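Local structure of ribosomal protein S2-related protein (Deinococcus radiodurans, 2JH3) at residues Arg316-Leu330 with Arg353-Gly367. The protein binds a [4Fe-4S] cluster and may insert iron into sirohydrochlorin, its fold being related to the chelatases. Sequence-based numbering, arbitrary orientation.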
loop_
_atom_site.group_PDB
_atom_site.type_symbol
_atom_site.label_atom_id
_atom_site.label_comp_id
_atom_site.label_asym_id
_atom_site.label_seq_id
_atom_site.Cartn_x
_atom_site.Cartn_y
_atom_site.Cartn_z
ATOM N N ARG A 316 -9.780 2.633 -21.468
ATOM C CA ARG A 316 -8.617 2.006 -22.013
ATOM C C ARG A 316 -9.040 1.067 -23.156
ATOM O O ARG A 316 -10.005 0.329 -23.045
ATOM C CB ARG A 316 -7.887 1.207 -20.926
ATOM C CG ARG A 316 -6.544 0.816 -21.296
ATOM C CD ARG A 316 -5.786 0.396 -20.066
ATOM N NE ARG A 316 -4.622 -0.349 -20.426
ATOM C CZ ARG A 316 -3.857 -1.044 -19.610
ATOM N NH1 ARG A 316 -4.047 -1.154 -18.298
ATOM N NH2 ARG A 316 -2.843 -1.649 -20.139
ATOM N N ALA A 317 -8.251 1.050 -24.212
ATOM C CA ALA A 317 -8.551 0.212 -25.355
ATOM C C ALA A 317 -8.770 -1.253 -24.958
ATOM O O ALA A 317 -7.999 -1.857 -24.211
ATOM C CB ALA A 317 -7.456 0.360 -26.377
ATOM N N THR A 318 -9.890 -1.805 -25.437
ATOM C CA THR A 318 -10.335 -3.139 -25.063
ATOM C C THR A 318 -9.282 -4.179 -25.353
ATOM O O THR A 318 -9.093 -5.089 -24.549
ATOM C CB THR A 318 -11.638 -3.435 -25.870
ATOM O OG1 THR A 318 -12.691 -2.647 -25.287
ATOM C CG2 THR A 318 -11.956 -4.811 -25.852
ATOM N N LEU A 319 -8.574 -4.015 -26.471
ATOM C CA LEU A 319 -7.527 -4.940 -26.877
ATOM C C LEU A 319 -6.231 -4.844 -26.070
ATOM O O LEU A 319 -5.401 -5.715 -26.195
ATOM C CB LEU A 319 -7.200 -4.790 -28.390
ATOM C CG LEU A 319 -8.395 -4.895 -29.373
ATOM C CD1 LEU A 319 -7.930 -4.725 -30.817
ATOM C CD2 LEU A 319 -9.210 -6.193 -29.155
ATOM N N ASP A 320 -6.066 -3.807 -25.255
ATOM C CA ASP A 320 -4.908 -3.602 -24.381
ATOM C C ASP A 320 -5.179 -4.348 -23.043
ATOM O O ASP A 320 -4.318 -4.414 -22.178
ATOM C CB ASP A 320 -4.734 -2.064 -24.229
ATOM C CG ASP A 320 -3.303 -1.604 -23.758
ATOM O OD1 ASP A 320 -2.295 -2.331 -23.958
ATOM O OD2 ASP A 320 -3.197 -0.471 -23.179
ATOM N N LEU A 321 -6.385 -4.899 -22.869
ATOM C CA LEU A 321 -6.739 -5.620 -21.646
ATOM C C LEU A 321 -6.801 -7.138 -21.833
ATOM O O LEU A 321 -7.191 -7.579 -22.880
ATOM C CB LEU A 321 -8.070 -5.091 -21.136
ATOM C CG LEU A 321 -8.079 -3.590 -20.811
ATOM C CD1 LEU A 321 -9.477 -3.148 -20.513
ATOM C CD2 LEU A 321 -7.114 -3.281 -19.670
ATOM N N GLN A 322 -6.468 -7.918 -20.799
ATOM C CA GLN A 322 -6.653 -9.368 -20.835
ATOM C C GLN A 322 -8.127 -9.648 -20.500
ATOM O O GLN A 322 -8.626 -9.205 -19.494
ATOM C CB GLN A 322 -5.702 -10.076 -19.876
ATOM C CG GLN A 322 -5.970 -11.552 -19.764
ATOM C CD GLN A 322 -5.030 -12.280 -18.838
ATOM O OE1 GLN A 322 -4.068 -11.696 -18.290
ATOM N NE2 GLN A 322 -5.264 -13.580 -18.696
ATOM N N THR A 323 -8.827 -10.341 -21.372
ATOM C CA THR A 323 -10.256 -10.652 -21.190
ATOM C C THR A 323 -10.441 -11.978 -20.575
ATOM O O THR A 323 -9.849 -12.983 -21.062
ATOM C CB THR A 323 -10.991 -10.687 -22.563
ATOM O OG1 THR A 323 -10.938 -9.403 -23.122
ATOM C CG2 THR A 323 -12.498 -11.030 -22.430
ATOM N N VAL A 324 -11.321 -12.053 -19.579
ATOM C CA VAL A 324 -11.811 -13.313 -19.065
ATOM C C VAL A 324 -13.288 -13.329 -19.094
ATOM O O VAL A 324 -13.953 -12.247 -19.138
ATOM C CB VAL A 324 -11.388 -13.537 -17.619
ATOM C CG1 VAL A 324 -9.876 -13.857 -17.538
ATOM C CG2 VAL A 324 -11.744 -12.373 -16.735
ATOM N N VAL A 325 -13.849 -14.534 -19.018
ATOM C CA VAL A 325 -15.283 -14.652 -19.257
ATOM C C VAL A 325 -15.954 -15.531 -18.213
ATOM O O VAL A 325 -17.091 -15.926 -18.407
ATOM C CB VAL A 325 -15.562 -15.158 -20.722
ATOM C CG1 VAL A 325 -15.053 -14.173 -21.754
ATOM C CG2 VAL A 325 -14.981 -16.566 -20.919
ATOM N N THR A 326 -15.224 -15.930 -17.156
ATOM C CA THR A 326 -15.754 -16.793 -16.091
ATOM C C THR A 326 -15.482 -16.094 -14.735
ATOM O O THR A 326 -14.561 -15.283 -14.604
ATOM C CB THR A 326 -15.054 -18.192 -16.021
ATOM O OG1 THR A 326 -13.674 -17.978 -15.798
ATOM C CG2 THR A 326 -15.172 -18.933 -17.319
ATOM N N PRO A 327 -16.331 -16.312 -13.751
ATOM C CA PRO A 327 -16.054 -15.812 -12.362
ATOM C C PRO A 327 -14.738 -16.256 -11.808
ATOM O O PRO A 327 -13.992 -15.518 -11.142
ATOM C CB PRO A 327 -17.206 -16.428 -11.563
ATOM C CG PRO A 327 -18.257 -16.646 -12.549
ATOM C CD PRO A 327 -17.675 -16.909 -13.845
ATOM N N GLU A 328 -14.371 -17.491 -12.135
ATOM C CA GLU A 328 -13.137 -18.057 -11.619
ATOM C C GLU A 328 -11.901 -17.434 -12.265
ATOM O O GLU A 328 -10.837 -17.276 -11.601
ATOM C CB GLU A 328 -13.124 -19.596 -11.820
ATOM C CG GLU A 328 -14.157 -20.413 -11.021
ATOM C CD GLU A 328 -15.586 -20.504 -11.652
ATOM O OE1 GLU A 328 -15.836 -19.870 -12.692
ATOM O OE2 GLU A 328 -16.450 -21.267 -11.125
ATOM N N GLY A 329 -11.970 -17.145 -13.544
ATOM C CA GLY A 329 -10.921 -16.393 -14.214
ATOM C C GLY A 329 -10.681 -14.994 -13.657
ATOM O O GLY A 329 -9.532 -14.528 -13.531
ATOM N N LEU A 330 -11.780 -14.285 -13.448
ATOM C CA LEU A 330 -11.749 -12.972 -12.789
ATOM C C LEU A 330 -11.107 -13.043 -11.413
ATOM O O LEU A 330 -10.275 -12.194 -11.092
ATOM C CB LEU A 330 -13.163 -12.455 -12.652
ATOM C CG LEU A 330 -13.432 -11.152 -11.881
ATOM C CD1 LEU A 330 -12.555 -10.062 -12.420
ATOM C CD2 LEU A 330 -14.853 -10.756 -12.002
ATOM N N ARG A 353 -4.473 -3.594 -12.313
ATOM C CA ARG A 353 -4.915 -3.130 -13.580
ATOM C C ARG A 353 -4.665 -4.197 -14.653
ATOM O O ARG A 353 -4.051 -5.213 -14.415
ATOM C CB ARG A 353 -4.249 -1.804 -13.956
ATOM C CG ARG A 353 -4.710 -0.644 -13.146
ATOM C CD ARG A 353 -3.816 0.585 -13.368
ATOM N NE ARG A 353 -2.577 0.478 -12.619
ATOM C CZ ARG A 353 -1.601 1.395 -12.533
ATOM N NH1 ARG A 353 -1.683 2.520 -13.213
ATOM N NH2 ARG A 353 -0.569 1.160 -11.709
ATOM N N GLY A 354 -5.288 -3.982 -15.792
ATOM C CA GLY A 354 -4.934 -4.715 -17.005
ATOM C C GLY A 354 -5.852 -5.818 -17.521
ATOM O O GLY A 354 -5.573 -6.444 -18.543
ATOM N N TRP A 355 -7.002 -5.916 -16.905
ATOM C CA TRP A 355 -7.949 -6.996 -17.146
ATOM C C TRP A 355 -9.339 -6.483 -17.479
ATOM O O TRP A 355 -9.682 -5.324 -17.184
ATOM C CB TRP A 355 -7.971 -7.917 -15.943
ATOM C CG TRP A 355 -8.440 -7.199 -14.685
ATOM C CD1 TRP A 355 -7.660 -6.589 -13.796
ATOM C CD2 TRP A 355 -9.793 -7.023 -14.212
ATOM N NE1 TRP A 355 -8.385 -6.027 -12.831
ATOM C CE2 TRP A 355 -9.717 -6.240 -13.069
ATOM C CE3 TRP A 355 -11.049 -7.434 -14.667
ATOM C CZ2 TRP A 355 -10.855 -5.882 -12.318
ATOM C CZ3 TRP A 355 -12.168 -7.095 -13.929
ATOM C CH2 TRP A 355 -12.071 -6.299 -12.796
ATOM N N ARG A 356 -10.161 -7.309 -18.129
ATOM C CA ARG A 356 -11.620 -7.029 -18.260
ATOM C C ARG A 356 -12.441 -8.325 -18.193
ATOM O O ARG A 356 -12.051 -9.328 -18.780
ATOM C CB ARG A 356 -11.971 -6.248 -19.538
ATOM C CG ARG A 356 -12.030 -7.000 -20.808
ATOM C CD ARG A 356 -12.041 -6.169 -22.034
ATOM N NE ARG A 356 -13.401 -5.927 -22.545
ATOM C CZ ARG A 356 -14.080 -6.739 -23.349
ATOM N NH1 ARG A 356 -15.287 -6.392 -23.757
ATOM N NH2 ARG A 356 -13.535 -7.856 -23.803
ATOM N N ALA A 357 -13.517 -8.341 -17.439
ATOM C CA ALA A 357 -14.307 -9.532 -17.365
ATOM C C ALA A 357 -15.581 -9.301 -18.102
ATOM O O ALA A 357 -16.258 -8.286 -17.856
ATOM C CB ALA A 357 -14.621 -9.922 -15.923
ATOM N N VAL A 358 -15.975 -10.248 -18.957
ATOM C CA VAL A 358 -17.293 -10.171 -19.602
ATOM C C VAL A 358 -18.128 -11.321 -19.116
ATOM O O VAL A 358 -17.795 -12.469 -19.356
ATOM C CB VAL A 358 -17.157 -10.131 -21.119
ATOM C CG1 VAL A 358 -18.539 -10.223 -21.817
ATOM C CG2 VAL A 358 -16.498 -8.859 -21.553
ATOM N N LEU A 359 -19.174 -11.022 -18.328
ATOM C CA LEU A 359 -19.997 -12.024 -17.639
ATOM C C LEU A 359 -21.483 -11.976 -18.064
ATOM O O LEU A 359 -22.032 -10.938 -18.317
ATOM C CB LEU A 359 -19.966 -11.836 -16.095
ATOM C CG LEU A 359 -18.603 -11.935 -15.433
ATOM C CD1 LEU A 359 -18.655 -11.801 -13.936
ATOM C CD2 LEU A 359 -17.819 -13.207 -15.808
ATOM N N SER A 360 -22.068 -13.163 -18.196
ATOM C CA SER A 360 -23.458 -13.296 -18.406
ATOM C C SER A 360 -24.185 -12.892 -17.129
ATOM O O SER A 360 -23.587 -12.889 -16.041
ATOM C CB SER A 360 -23.709 -14.767 -18.708
ATOM O OG SER A 360 -23.543 -15.527 -17.538
ATOM N N PRO A 361 -25.462 -12.539 -17.246
ATOM C CA PRO A 361 -26.184 -12.309 -16.030
ATOM C C PRO A 361 -26.190 -13.426 -15.007
ATOM O O PRO A 361 -26.238 -13.131 -13.780
ATOM C CB PRO A 361 -27.645 -12.062 -16.532
ATOM C CG PRO A 361 -27.425 -11.418 -17.817
ATOM C CD PRO A 361 -26.266 -12.162 -18.434
ATOM N N ALA A 362 -26.180 -14.676 -15.459
ATOM C CA ALA A 362 -26.210 -15.780 -14.558
ATOM C C ALA A 362 -24.911 -15.847 -13.776
ATOM O O ALA A 362 -24.904 -16.374 -12.721
ATOM C CB ALA A 362 -26.403 -17.138 -15.319
ATOM N N ASP A 363 -23.811 -15.355 -14.341
ATOM C CA ASP A 363 -22.479 -15.439 -13.697
ATOM C C ASP A 363 -22.168 -14.175 -12.872
ATOM O O ASP A 363 -21.155 -14.119 -12.204
ATOM C CB ASP A 363 -21.416 -15.614 -14.741
ATOM C CG ASP A 363 -21.240 -17.081 -15.210
ATOM O OD1 ASP A 363 -21.707 -18.006 -14.498
ATOM O OD2 ASP A 363 -20.612 -17.257 -16.286
ATOM N N LEU A 364 -22.960 -13.122 -12.969
ATOM C CA LEU A 364 -22.613 -11.852 -12.303
ATOM C C LEU A 364 -22.418 -11.962 -10.812
ATOM O O LEU A 364 -21.446 -11.420 -10.257
ATOM C CB LEU A 364 -23.676 -10.741 -12.604
ATOM C CG LEU A 364 -23.369 -9.279 -12.157
ATOM C CD1 LEU A 364 -22.127 -8.758 -12.758
ATOM C CD2 LEU A 364 -24.579 -8.351 -12.558
ATOM N N ARG A 365 -23.339 -12.653 -10.136
ATOM C CA ARG A 365 -23.290 -12.790 -8.703
ATOM C C ARG A 365 -22.041 -13.529 -8.260
ATOM O O ARG A 365 -21.313 -13.050 -7.379
ATOM C CB ARG A 365 -24.514 -13.514 -8.199
ATOM C CG ARG A 365 -24.483 -13.759 -6.699
ATOM C CD ARG A 365 -25.802 -14.180 -6.142
ATOM N NE ARG A 365 -25.926 -15.573 -5.692
ATOM C CZ ARG A 365 -26.107 -16.674 -6.447
ATOM N NH1 ARG A 365 -26.082 -16.666 -7.796
ATOM N NH2 ARG A 365 -26.287 -17.840 -5.833
ATOM N N LEU A 366 -21.803 -14.723 -8.824
ATOM C CA LEU A 366 -20.536 -15.440 -8.471
ATOM C C LEU A 366 -19.312 -14.629 -8.793
ATOM O O LEU A 366 -18.418 -14.605 -8.033
ATOM C CB LEU A 366 -20.462 -16.853 -9.081
ATOM C CG LEU A 366 -19.300 -17.757 -8.586
ATOM C CD1 LEU A 366 -19.353 -18.022 -7.105
ATOM C CD2 LEU A 366 -19.287 -19.095 -9.398
ATOM N N GLY A 367 -19.275 -13.969 -9.933
ATOM C CA GLY A 367 -18.251 -13.055 -10.261
ATOM C C GLY A 367 -17.914 -12.013 -9.237
ATOM O O GLY A 367 -16.785 -11.897 -8.778
HETATM O O HOH W 1 -15.758 -3.378 -23.977
HETATM O O HOH W 2 -19.868 -15.464 -18.001
HETATM O O HOH W 3 -14.474 -13.130 -9.562
#
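The guanidinium of Arg-356 is held between two methyl groups: CG2 of Thr-318 sits over the centre of one face, 3.7 Å above the plane, and CG2 of Val-358 rests on the opposite face, displaced toward the rim. At its edge, NH2 donates in plane to OG1 of Thr-323 (3.1 Å). The chain already runs alongside Thr-323 from CG onward, and the bend at chi3 (-96°) turns the guanidinium so that NH2 meets OG1; Glu-307 of the adjoining strand 305-310 takes NE in a salt bridge, and a water accepts from NH1. The guanidinium of Arg-316 has CD2 of Leu-321 on one face and Arg-353 CB at its edge, with NH1 3.9 Å from Gly-354 CA; Asp-320 and Asp-313 form salt bridges with NE and NH1.

Between these groups and the helices runs a parallel ladder, in which strand 322-324, outermost in the sheet within this chain, lies beside strand 355-359. Gln-322 N donates to Gly-354 O (2.8 Å, 169° at the hydrogen), and three further backbone bonds carry the register to Val-358. On the sheet face of Trp-355 and Ala-357, the helix starting at Pro-327 places Leu-330 CD1 3.4 Å from CZ3 of the indole and CD2 against Ala-357 CB. Pro-327 CB packs 3.6 Å from Gly-367 N, with Leu-366 CG beside it.

This beta-alpha-beta unit of the DR2241 stabilising domain illustrates how backbone bonds join a parallel edge strand to its neighbour, the crossover helix packing apolar side chains on one face while a buried arginine on the other is probably balanced by Glu-307.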